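Local coordinates for glucuronoarabinoxylan endo-1,4-beta-xylanase (Clostridium papyrosolvens, PDB 4FMV), which hydrolyses beta-1,4 linkages within xylan chains as a GH30 subfamily 8 endoxylanase of altered substrate specificity, present here as the catalytic part of a longer protein, at residues S3-N8 and D302-P307; N242-S247 and V325-G330; S335-F340 and S371-L376; S346-Y351 and I365-G370. All coordinates share one frame; numbering follows the deposited sequence.

Interaction 1. Residues S3-N8 and D302-P307; sequences SDVTVN and DATATP
T6 and T304 make the central link between S3-N8 and D302-P307, and one of its acceptors is a side chain. T304 OG1 accepts the backbone N-H of T6 at 2.9 Å in an almost straight bond (174°). With chi1 at -50° this hydroxyl lies beside the threonine's own backbone N, so hydroxyl and N-H both face T6. T304 N donates in turn to T6 O at 3.2 Å, a more bent bond (143°) that comes in tilted from the carbonyl plane. T6 O also receives the A303 CA-H, at a CA...O distance of 3.1 Å. At N8, the backbone N is held by D302 O at 2.8 Å; at S3, OG donates to P307 O at 3.0 Å, in the carbonyl plane and on a lone pair. V5 CG2 packs 3.5 Å from P307 CG, and V7 CG2 meets A303 CB at 4.1 Å in an antiparallel non-hydrogen-bonded pair.

The other edge of strand 5-8 is engaged by strand 334-341, where V5 and V7 make backbone bonds to K337, N339 and Q341. The polar ends find partners beyond the two segments: S3 O accepts from Q336 NE2, D4 OD2 from N339 ND2, N8 OD1 from N342 ND2 and G10 N, and D302 OD2 bonds S11 OG. The chain start is thus stitched between two strands of the side beta-domain. As 302-307 leaves its strand, hydroxyl-to-backbone bonds at T304 and S3 carry the pairing on past the last regular beta bridge.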
loop_
_atom_site.group_PDB
_atom_site.type_symbol
_atom_site.label_atom_id
_atom_site.label_comp_id
_atom_site.label_asym_id
_atom_site.label_seq_id
_atom_site.Cartn_x
_atom_site.Cartn_y
_atom_site.Cartn_z
ATOM N N SER A 3 -26.934 9.842 -12.679
ATOM C CA SER A 3 -27.046 8.473 -13.176
ATOM C C SER A 3 -26.815 7.441 -12.064
ATOM O O SER A 3 -26.045 7.676 -11.134
ATOM C CB SER A 3 -26.057 8.241 -14.315
ATOM O OG SER A 3 -24.840 7.717 -13.822
ATOM N N ASP A 4 -27.490 6.299 -12.165
ATOM C CA ASP A 4 -27.406 5.260 -11.147
ATOM C C ASP A 4 -26.047 4.602 -11.198
ATOM O O ASP A 4 -25.404 4.561 -12.245
ATOM C CB ASP A 4 -28.455 4.164 -11.374
ATOM C CG ASP A 4 -29.877 4.637 -11.145
ATOM O OD1 ASP A 4 -30.080 5.793 -10.718
ATOM O OD2 ASP A 4 -30.802 3.830 -11.391
ATOM N N VAL A 5 -25.616 4.068 -10.064
ATOM C CA VAL A 5 -24.455 3.199 -10.032
ATOM C C VAL A 5 -24.944 1.759 -10.103
ATOM O O VAL A 5 -25.840 1.358 -9.350
ATOM C CB VAL A 5 -23.644 3.386 -8.739
ATOM C CG1 VAL A 5 -22.657 2.229 -8.549
ATOM C CG2 VAL A 5 -22.901 4.696 -8.775
ATOM N N THR A 6 -24.374 0.989 -11.022
ATOM C CA THR A 6 -24.629 -0.447 -11.097
ATOM C C THR A 6 -23.456 -1.190 -10.470
ATOM O O THR A 6 -22.323 -1.066 -10.928
ATOM C CB THR A 6 -24.789 -0.903 -12.554
ATOM O OG1 THR A 6 -25.821 -0.134 -13.186
ATOM C CG2 THR A 6 -25.156 -2.377 -12.623
ATOM N N VAL A 7 -23.712 -1.934 -9.402
ATOM C CA VAL A 7 -22.664 -2.752 -8.794
ATOM C C VAL A 7 -22.881 -4.195 -9.228
ATOM O O VAL A 7 -23.901 -4.808 -8.888
ATOM C CB VAL A 7 -22.655 -2.631 -7.253
ATOM C CG1 VAL A 7 -21.540 -3.485 -6.647
ATOM C CG2 VAL A 7 -22.465 -1.188 -6.845
ATOM N N ASN A 8 -21.959 -4.736 -10.022
ATOM C CA ASN A 8 -22.175 -6.097 -10.503
ATOM C C ASN A 8 -21.328 -7.014 -9.666
ATOM O O ASN A 8 -20.125 -7.131 -9.866
ATOM C CB ASN A 8 -21.777 -6.218 -11.978
ATOM C CG ASN A 8 -21.948 -7.640 -12.519
ATOM O OD1 ASN A 8 -22.559 -8.492 -11.875
ATOM N ND2 ASN A 8 -21.404 -7.893 -13.705
ATOM N N ASP A 302 -17.017 -4.900 -10.522
ATOM C CA ASP A 302 -17.430 -3.813 -11.408
ATOM C C ASP A 302 -18.493 -2.937 -10.794
ATOM O O ASP A 302 -19.510 -3.433 -10.332
ATOM C CB ASP A 302 -17.988 -4.369 -12.719
ATOM C CG ASP A 302 -16.927 -4.558 -13.756
ATOM O OD1 ASP A 302 -16.033 -3.685 -13.832
ATOM O OD2 ASP A 302 -16.982 -5.577 -14.487
ATOM N N ALA A 303 -18.259 -1.633 -10.816
ATOM C CA ALA A 303 -19.249 -0.659 -10.377
ATOM C C ALA A 303 -19.106 0.603 -11.214
ATOM O O ALA A 303 -17.983 0.990 -11.586
ATOM C CB ALA A 303 -19.073 -0.342 -8.894
ATOM N N THR A 304 -20.227 1.251 -11.521
ATOM C CA THR A 304 -20.146 2.477 -12.299
ATOM C C THR A 304 -19.234 3.430 -11.522
ATOM O O THR A 304 -19.569 3.844 -10.414
ATOM C CB THR A 304 -21.545 3.076 -12.402
ATOM O OG1 THR A 304 -22.447 2.054 -12.836
ATOM C CG2 THR A 304 -21.598 4.262 -13.368
ATOM N N ALA A 305 -18.124 3.839 -12.142
ATOM C CA ALA A 305 -17.040 4.503 -11.401
ATOM C C ALA A 305 -17.183 6.009 -11.163
ATOM O O ALA A 305 -16.693 6.554 -10.150
ATOM C CB ALA A 305 -15.677 4.168 -12.018
ATOM N N THR A 306 -17.830 6.681 -12.111
ATOM C CA THR A 306 -18.024 8.132 -12.042
ATOM C C THR A 306 -19.455 8.447 -12.449
ATOM O O THR A 306 -19.692 8.899 -13.576
ATOM C CB THR A 306 -17.080 8.861 -13.019
ATOM O OG1 THR A 306 -17.356 8.416 -14.360
ATOM C CG2 THR A 306 -15.655 8.550 -12.712
ATOM N N PRO A 307 -20.426 8.171 -11.551
ATOM C CA PRO A 307 -21.859 8.301 -11.864
ATOM C C PRO A 307 -22.323 9.744 -12.027
ATOM O O PRO A 307 -23.382 9.993 -12.601
ATOM C CB PRO A 307 -22.542 7.679 -10.644
ATOM C CG PRO A 307 -21.565 7.867 -9.542
ATOM C CD PRO A 307 -20.207 7.707 -10.169
#

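Interaction 2. Residues N242-S247 and V325-G330; sequences NIMNMS and VAINTG
The seam between the (beta/alpha)8 barrel and its side beta-domain is bridged here by M244 and S247 of helix 240-255 lying against I327 and T329 of the 325-330 segment. No hydrogen bond crosses; the touch is through sulfur and methyl groups. I327 reaches over with CD1, 3.3 Å from S247 O and 3.9 Å from S247 CB. The serine hydroxyl turns back to its own helix: chi1 of -69° sets OG beside the backbone N, and OG donates to I243 O at 2.9 Å. S247 N also bonds that carbonyl, from the opposite face of its plane, leaving CB to meet the isoleucine. M244 is bent at chi2 and chi3 and brings SD to 3.8 Å from T329 CA and 4.0 Å from T329 CG2. The strand end is shaped by an Asx turn, in which N328 OD1 accepts from G330 N at 2.9 Å, while N328 ND2 bonds L376 O and A332 O. The helix and strand axes come within 9.5 Å and run 140° apart in direction. I381 of strand 380-387 touches both S247 and I327, and V286 of helix 282-291 also packs on S247, so two further elements close round the seam.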
loop_
_atom_site.group_PDB
_atom_site.type_symbol
_atom_site.label_atom_id
_atom_site.label_comp_id
_atom_site.label_asym_id
_atom_site.label_seq_id
_atom_site.Cartn_x
_atom_site.Cartn_y
_atom_site.Cartn_z
ATOM N N ASN A 242 -6.785 17.967 0.965
ATOM C CA ASN A 242 -5.963 16.755 1.074
ATOM C C ASN A 242 -6.727 15.501 1.478
ATOM O O ASN A 242 -6.375 14.414 1.059
ATOM C CB ASN A 242 -4.770 16.971 2.001
ATOM C CG ASN A 242 -3.641 17.707 1.306
ATOM O OD1 ASN A 242 -3.341 17.428 0.143
ATOM N ND2 ASN A 242 -3.027 18.664 1.997
ATOM N N ILE A 243 -7.760 15.660 2.303
ATOM C CA ILE A 243 -8.685 14.577 2.574
ATOM C C ILE A 243 -9.278 14.073 1.245
ATOM O O ILE A 243 -9.340 12.870 1.004
ATOM C CB ILE A 243 -9.817 15.026 3.554
ATOM C CG1 ILE A 243 -9.218 15.431 4.909
ATOM C CG2 ILE A 243 -10.809 13.907 3.781
ATOM C CD1 ILE A 243 -8.202 14.446 5.438
ATOM N N MET A 244 -9.720 14.996 0.387
ATOM C CA MET A 244 -10.275 14.621 -0.921
ATOM C C MET A 244 -9.210 14.107 -1.896
ATOM O O MET A 244 -9.437 13.140 -2.629
ATOM C CB MET A 244 -11.008 15.803 -1.547
ATOM C CG MET A 244 -12.252 16.232 -0.768
ATOM S SD MET A 244 -13.469 14.906 -0.763
ATOM C CE MET A 244 -13.225 14.155 0.850
ATOM N N ASN A 245 -8.051 14.757 -1.914
ATOM C CA ASN A 245 -6.955 14.294 -2.752
ATOM C C ASN A 245 -6.599 12.865 -2.427
ATOM O O ASN A 245 -6.335 12.077 -3.325
ATOM C CB ASN A 245 -5.713 15.152 -2.558
ATOM C CG ASN A 245 -5.834 16.490 -3.227
ATOM O OD1 ASN A 245 -6.574 16.644 -4.200
ATOM N ND2 ASN A 245 -5.103 17.475 -2.714
ATOM N N MET A 246 -6.570 12.552 -1.132
ATOM C CA MET A 246 -6.173 11.218 -0.665
ATOM C C MET A 246 -7.274 10.193 -0.923
ATOM O O MET A 246 -6.986 9.107 -1.401
ATOM C CB MET A 246 -5.773 11.228 0.817
ATOM C CG MET A 246 -5.470 9.854 1.404
ATOM S SD MET A 246 -5.025 9.926 3.163
ATOM C CE MET A 246 -4.910 8.172 3.533
ATOM N N SER A 247 -8.522 10.555 -0.626
ATOM C CA SER A 247 -9.679 9.690 -0.923
ATOM C C SER A 247 -9.643 9.308 -2.391
ATOM O O SER A 247 -9.694 8.131 -2.740
ATOM C CB SER A 247 -11.000 10.418 -0.633
ATOM O OG SER A 247 -11.203 10.631 0.770
ATOM N N VAL A 325 -17.558 2.050 -1.725
ATOM C CA VAL A 325 -16.893 3.259 -1.271
ATOM C C VAL A 325 -17.228 4.359 -2.261
ATOM O O VAL A 325 -16.895 4.271 -3.463
ATOM C CB VAL A 325 -15.362 3.065 -1.177
ATOM C CG1 VAL A 325 -14.651 4.378 -0.791
ATOM C CG2 VAL A 325 -15.029 1.941 -0.190
ATOM N N ALA A 326 -17.904 5.385 -1.761
ATOM C CA ALA A 326 -18.373 6.486 -2.607
ATOM C C ALA A 326 -17.837 7.813 -2.098
ATOM O O ALA A 326 -18.075 8.196 -0.950
ATOM C CB ALA A 326 -19.892 6.499 -2.667
ATOM N N ILE A 327 -17.099 8.504 -2.962
ATOM C CA ILE A 327 -16.448 9.759 -2.622
ATOM C C ILE A 327 -17.167 10.900 -3.325
ATOM O O ILE A 327 -17.405 10.817 -4.517
ATOM C CB ILE A 327 -14.976 9.756 -3.087
ATOM C CG1 ILE A 327 -14.205 8.600 -2.436
ATOM C CG2 ILE A 327 -14.311 11.114 -2.777
ATOM C CD1 ILE A 327 -12.964 8.158 -3.190
ATOM N N ASN A 328 -17.557 11.942 -2.587
ATOM C CA ASN A 328 -18.112 13.142 -3.220
ATOM C C ASN A 328 -17.180 14.330 -2.983
ATOM O O ASN A 328 -17.146 14.870 -1.877
ATOM C CB ASN A 328 -19.508 13.437 -2.651
ATOM C CG ASN A 328 -20.068 14.773 -3.112
ATOM O OD1 ASN A 328 -19.636 15.328 -4.128
ATOM N ND2 ASN A 328 -21.053 15.293 -2.369
ATOM N N THR A 329 -16.465 14.763 -4.024
ATOM C CA THR A 329 -15.485 15.850 -3.884
ATOM C C THR A 329 -16.148 17.200 -4.125
ATOM O O THR A 329 -15.496 18.250 -4.032
ATOM C CB THR A 329 -14.286 15.713 -4.866
ATOM O OG1 THR A 329 -14.744 15.876 -6.218
ATOM C CG2 THR A 329 -13.618 14.354 -4.741
ATOM N N GLY A 330 -17.439 17.171 -4.447
ATOM C CA GLY A 330 -18.239 18.381 -4.596
ATOM C C GLY A 330 -18.486 19.135 -3.290
ATOM O O GLY A 330 -18.397 18.578 -2.181
#

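Interaction 3. Residues S335-F340 and S371-L376; sequences SQKFNF and SFTAQL
F338 and F372 form the apolar centre of this antiparallel strand pair. Their rings are nearly parallel, with planes at 21°, but slid apart to a centroid separation of 4.9 Å, so they barely overlap. With chi1 at 77°, the F372 ring lies alongside F338: F338 CD2 comes over one face of it, 3.4 Å from F372 CZ, and F338 CB makes a CH-pi contact with the same ring. F340 CE2 meets the F372 ring at its edge, in plane, 3.9 Å from F372 CE1. A374 CB lies at the edge of the F338 ring, and Q336 CG sits over one face, toward the rim; F384 of strand 380-387 meets both phenylalanines.

Backbone bonds tie Q336 to A374 and F338 to F372 in both directions. On the opposite face, S371 OG accepts from K337 NZ at 3.0 Å; N339 OD1 and F338 O lie close to the same hydroxyl, at 2.9 and 3.1 Å. The lysine is extended until chi4, where a bend to 77° turns NZ toward S371 OG. Alternation of side chains thus puts S335, K337, N339, S371, T373 and Q375 on a polar face and F338, F372 and A374 on the other.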
loop_
_atom_site.group_PDB
_atom_site.type_symbol
_atom_site.label_atom_id
_atom_site.label_comp_id
_atom_site.label_asym_id
_atom_site.label_seq_id
_atom_site.Cartn_x
_atom_site.Cartn_y
_atom_site.Cartn_z
ATOM N N SER A 335 -27.480 13.181 -3.793
ATOM C CA SER A 335 -28.080 11.869 -3.607
ATOM C C SER A 335 -27.514 10.944 -4.686
ATOM O O SER A 335 -27.343 11.362 -5.840
ATOM C CB SER A 335 -29.596 11.944 -3.727
ATOM O OG SER A 335 -29.977 12.023 -5.087
ATOM N N GLN A 336 -27.206 9.702 -4.311
ATOM C CA GLN A 336 -26.737 8.712 -5.281
ATOM C C GLN A 336 -27.499 7.395 -5.139
ATOM O O GLN A 336 -27.609 6.836 -4.035
ATOM C CB GLN A 336 -25.233 8.469 -5.146
ATOM C CG GLN A 336 -24.682 7.414 -6.129
ATOM C CD GLN A 336 -24.792 7.848 -7.586
ATOM O OE1 GLN A 336 -24.156 8.822 -8.004
ATOM N NE2 GLN A 336 -25.597 7.133 -8.364
ATOM N N LYS A 337 -28.030 6.905 -6.256
ATOM C CA LYS A 337 -28.738 5.627 -6.274
ATOM C C LYS A 337 -27.779 4.516 -6.676
ATOM O O LYS A 337 -26.968 4.673 -7.609
ATOM C CB LYS A 337 -29.907 5.677 -7.256
ATOM C CG LYS A 337 -30.661 4.366 -7.363
ATOM C CD LYS A 337 -31.730 4.450 -8.432
ATOM C CE LYS A 337 -32.621 3.211 -8.449
ATOM N NZ LYS A 337 -33.590 3.269 -7.323
ATOM N N PHE A 338 -27.860 3.402 -5.955
ATOM C CA PHE A 338 -27.019 2.251 -6.231
ATOM C C PHE A 338 -27.889 1.032 -6.538
ATOM O O PHE A 338 -28.894 0.811 -5.868
ATOM C CB PHE A 338 -26.142 1.933 -5.024
ATOM C CG PHE A 338 -25.252 3.065 -4.586
ATOM C CD1 PHE A 338 -23.970 3.185 -5.088
ATOM C CD2 PHE A 338 -25.679 3.978 -3.632
ATOM C CE1 PHE A 338 -23.126 4.206 -4.666
ATOM C CE2 PHE A 338 -24.845 5.010 -3.208
ATOM C CZ PHE A 338 -23.569 5.123 -3.731
ATOM N N ASN A 339 -27.491 0.247 -7.540
ATOM C CA ASN A 339 -28.203 -0.976 -7.924
ATOM C C ASN A 339 -27.279 -2.191 -7.927
ATOM O O ASN A 339 -26.276 -2.208 -8.643
ATOM C CB ASN A 339 -28.789 -0.857 -9.333
ATOM C CG ASN A 339 -29.648 0.365 -9.515
ATOM O OD1 ASN A 339 -30.316 0.826 -8.579
ATOM N ND2 ASN A 339 -29.657 0.893 -10.735
ATOM N N PHE A 340 -27.634 -3.219 -7.161
ATOM C CA PHE A 340 -26.899 -4.477 -7.184
ATOM C C PHE A 340 -27.407 -5.364 -8.309
ATOM O O PHE A 340 -28.630 -5.500 -8.519
ATOM C CB PHE A 340 -27.064 -5.216 -5.867
ATOM C CG PHE A 340 -26.484 -4.488 -4.676
ATOM C CD1 PHE A 340 -25.106 -4.463 -4.462
ATOM C CD2 PHE A 340 -27.318 -3.867 -3.747
ATOM C CE1 PHE A 340 -24.571 -3.812 -3.359
ATOM C CE2 PHE A 340 -26.795 -3.221 -2.643
ATOM C CZ PHE A 340 -25.418 -3.190 -2.450
ATOM N N SER A 371 -31.843 -2.309 -4.716
ATOM C CA SER A 371 -31.514 -0.887 -4.844
ATOM C C SER A 371 -31.566 -0.102 -3.531
ATOM O O SER A 371 -32.424 -0.354 -2.684
ATOM C CB SER A 371 -32.455 -0.229 -5.848
ATOM O OG SER A 371 -31.989 1.065 -6.186
ATOM N N PHE A 372 -30.657 0.859 -3.366
ATOM C CA PHE A 372 -30.781 1.819 -2.263
ATOM C C PHE A 372 -30.234 3.176 -2.666
ATOM O O PHE A 372 -29.309 3.260 -3.471
ATOM C CB PHE A 372 -30.084 1.318 -0.990
ATOM C CG PHE A 372 -28.585 1.453 -1.019
ATOM C CD1 PHE A 372 -27.797 0.445 -1.548
ATOM C CD2 PHE A 372 -27.965 2.588 -0.507
ATOM C CE1 PHE A 372 -26.425 0.562 -1.578
ATOM C CE2 PHE A 372 -26.582 2.715 -0.538
ATOM C CZ PHE A 372 -25.811 1.700 -1.068
ATOM N N THR A 373 -30.803 4.236 -2.100
ATOM C CA THR A 373 -30.326 5.587 -2.368
ATOM C C THR A 373 -29.749 6.221 -1.101
ATOM O O THR A 373 -30.271 6.041 0.002
ATOM C CB THR A 373 -31.438 6.484 -2.964
ATOM O OG1 THR A 373 -31.953 5.881 -4.157
ATOM C CG2 THR A 373 -30.899 7.885 -3.294
ATOM N N ALA A 374 -28.659 6.955 -1.261
ATOM C CA ALA A 374 -27.994 7.568 -0.125
ATOM C C ALA A 374 -27.646 9.018 -0.425
ATOM O O ALA A 374 -27.472 9.392 -1.579
ATOM C CB ALA A 374 -26.733 6.768 0.242
ATOM N N GLN A 375 -27.581 9.831 0.622
ATOM C CA GLN A 375 -27.003 11.167 0.539
ATOM C C GLN A 375 -25.496 11.064 0.727
ATOM O O GLN A 375 -25.038 10.494 1.703
ATOM C CB GLN A 375 -27.561 12.048 1.655
ATOM C CG GLN A 375 -29.037 12.367 1.497
ATOM C CD GLN A 375 -29.294 13.228 0.280
ATOM O OE1 GLN A 375 -29.941 12.789 -0.676
ATOM N NE2 GLN A 375 -28.768 14.462 0.298
ATOM N N LEU A 376 -24.725 11.614 -0.201
ATOM C CA LEU A 376 -23.277 11.719 -0.019
ATOM C C LEU A 376 -22.941 13.165 0.358
ATOM O O LEU A 376 -23.121 14.076 -0.459
ATOM C CB LEU A 376 -22.541 11.339 -1.306
ATOM C CG LEU A 376 -22.909 10.012 -1.967
ATOM C CD1 LEU A 376 -22.122 9.842 -3.271
ATOM C CD2 LEU A 376 -22.670 8.842 -0.995
#

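Interaction 4. Residues S346-Y351 and I365-G370; sequences SSVVSY and IAVTNG
V348 and I365 pair across a beta hairpin, strand 347-353 with strand 360-366, in the side beta-domain attached to the (beta/alpha)8 barrel. The tight part lies around this antiparallel hydrogen-bonded pair. V348 N donates to I365 O at 3.0 Å, in the carbonyl plane, and I365 N returns to V348 O at 2.9 Å in a nearly straight bond (175°). Both side chains point to the same face of the sheet. V348 divides its two methyls between neighbours: at chi1 -52°, CG1 is anti to the carbonyl carbon and reaches V367 CG2 at 4.0 Å, the two valines crossing at about a right angle, while CG2 lies 4.0 Å from I365 CB. This inner face is carried on by outside residues, since V348 and I365 both touch F384 of strand 380-387, and I365 and V367 both touch F372 of strand 371-376.

The solvent side is looser. S347 and A366 form a non-hydrogen-bonded pair, CA to CA 4.5 Å, with both side chains on the outward face. S347 meets the facing strand through CB rather than through its hydroxyl, CB being 3.4 Å from I365 O. The exposed S346 turns its side chain away and makes its contact mainly through its carbonyl. Regular pairing fades here: V367 N still points to S346 O, but at 3.3 Å this last hydrogen bond is weak.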
loop_
_atom_site.group_PDB
_atom_site.type_symbol
_atom_site.label_atom_id
_atom_site.label_comp_id
_atom_site.label_asym_id
_atom_site.label_seq_id
_atom_site.Cartn_x
_atom_site.Cartn_y
_atom_site.Cartn_z
ATOM N N SER A 346 -29.585 -7.260 2.107
ATOM C CA SER A 346 -30.834 -7.014 2.817
ATOM C C SER A 346 -30.891 -5.542 3.208
ATOM O O SER A 346 -31.953 -4.905 3.165
ATOM C CB SER A 346 -30.906 -7.903 4.058
ATOM O OG SER A 346 -29.624 -8.452 4.341
ATOM N N SER A 347 -29.722 -5.018 3.579
ATOM C CA SER A 347 -29.572 -3.624 3.963
ATOM C C SER A 347 -28.080 -3.299 4.043
ATOM O O SER A 347 -27.232 -4.175 3.841
ATOM C CB SER A 347 -30.209 -3.388 5.327
ATOM O OG SER A 347 -29.570 -4.207 6.291
ATOM N N VAL A 348 -27.758 -2.048 4.347
ATOM C CA VAL A 348 -26.365 -1.657 4.523
ATOM C C VAL A 348 -26.236 -0.633 5.655
ATOM O O VAL A 348 -27.197 0.054 5.996
ATOM C CB VAL A 348 -25.765 -1.028 3.233
ATOM C CG1 VAL A 348 -25.985 -1.941 1.997
ATOM C CG2 VAL A 348 -26.347 0.355 3.005
ATOM N N VAL A 349 -25.035 -0.533 6.215
ATOM C CA VAL A 349 -24.721 0.490 7.186
ATOM C C VAL A 349 -23.626 1.319 6.543
ATOM O O VAL A 349 -22.987 0.873 5.598
ATOM C CB VAL A 349 -24.273 -0.107 8.543
ATOM C CG1 VAL A 349 -25.323 -1.084 9.059
ATOM C CG2 VAL A 349 -22.895 -0.798 8.431
ATOM N N SER A 350 -23.448 2.549 7.001
ATOM C CA SER A 350 -22.500 3.444 6.375
ATOM C C SER A 350 -21.562 4.039 7.406
ATOM O O SER A 350 -21.864 4.079 8.597
ATOM C CB SER A 350 -23.232 4.564 5.658
ATOM O OG SER A 350 -23.863 5.413 6.587
ATOM N N TYR A 351 -20.417 4.491 6.933
ATOM C CA TYR A 351 -19.418 5.106 7.786
ATOM C C TYR A 351 -18.867 6.238 6.962
ATOM O O TYR A 351 -18.552 6.028 5.777
ATOM C CB TYR A 351 -18.302 4.110 8.107
ATOM C CG TYR A 351 -18.781 2.880 8.842
ATOM C CD1 TYR A 351 -18.869 2.870 10.229
ATOM C CD2 TYR A 351 -19.162 1.737 8.151
ATOM C CE1 TYR A 351 -19.313 1.758 10.910
ATOM C CE2 TYR A 351 -19.609 0.610 8.830
ATOM C CZ TYR A 351 -19.687 0.634 10.209
ATOM O OH TYR A 351 -20.112 -0.477 10.898
ATOM N N ILE A 365 -29.463 1.856 5.965
ATOM C CA ILE A 365 -30.310 2.030 4.785
ATOM C C ILE A 365 -30.882 0.701 4.288
ATOM O O ILE A 365 -30.142 -0.260 4.078
ATOM C CB ILE A 365 -29.542 2.721 3.624
ATOM C CG1 ILE A 365 -28.711 3.903 4.137
ATOM C CG2 ILE A 365 -30.503 3.182 2.512
ATOM C CD1 ILE A 365 -27.831 4.537 3.060
ATOM N N ALA A 366 -32.203 0.654 4.102
ATOM C CA ALA A 366 -32.852 -0.539 3.562
ATOM C C ALA A 366 -32.523 -0.712 2.081
ATOM O O ALA A 366 -32.511 0.257 1.323
ATOM C CB ALA A 366 -34.353 -0.460 3.755
ATOM N N VAL A 367 -32.252 -1.947 1.673
ATOM C CA VAL A 367 -32.097 -2.257 0.259
ATOM C C VAL A 367 -33.367 -2.923 -0.290
ATOM O O VAL A 367 -33.762 -4.005 0.135
ATOM C CB VAL A 367 -30.829 -3.104 -0.024
ATOM C CG1 VAL A 367 -30.833 -3.629 -1.453
ATOM C CG2 VAL A 367 -29.579 -2.277 0.220
ATOM N N THR A 368 -34.007 -2.244 -1.229
ATOM C CA THR A 368 -35.241 -2.720 -1.825
ATOM C C THR A 368 -35.052 -3.065 -3.305
ATOM O O THR A 368 -34.503 -2.276 -4.079
ATOM C CB THR A 368 -36.318 -1.656 -1.673
ATOM O OG1 THR A 368 -36.547 -1.433 -0.276
ATOM C CG2 THR A 368 -37.606 -2.085 -2.357
ATOM N N ASN A 369 -35.495 -4.254 -3.693
ATOM C CA ASN A 369 -35.376 -4.688 -5.079
ATOM C C ASN A 369 -33.950 -4.520 -5.610
ATOM O O ASN A 369 -33.744 -4.125 -6.760
ATOM C CB ASN A 369 -36.360 -3.908 -5.957
ATOM C CG ASN A 369 -36.814 -4.695 -7.176
ATOM O OD1 ASN A 369 -37.168 -5.876 -7.072
ATOM N ND2 ASN A 369 -36.805 -4.045 -8.340
ATOM N N GLY A 370 -32.966 -4.804 -4.763
ATOM C CA GLY A 370 -31.574 -4.691 -5.163
ATOM C C GLY A 370 -31.069 -3.259 -5.239
ATOM O O GLY A 370 -29.981 -3.022 -5.754
#

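Interaction 2 joins a barrel helix to the side beta-domain; interactions 1, 3 and 4 lie within that domain. Interactions 3 and 4 are closest, with centres about 9 Å apart: F340 N is 2.7 Å from G370 O, a probable hydrogen bond, and F372 CD1 packs on V367 CG2. Interaction 1 lies about 10 Å from interaction 3, centre to centre, and P307 CG packs 3.2 Å from Q336 OE1. A326 CB, 4.0 Å from L376 CD2, connects interaction 2 to interaction 3. Interactions 2 and 4 do not touch, their centres standing about 22 Å apart. As in other (beta/alpha)8 glycosidases, the active site is expected in the barrel; no catalytic residue is identified in these segments.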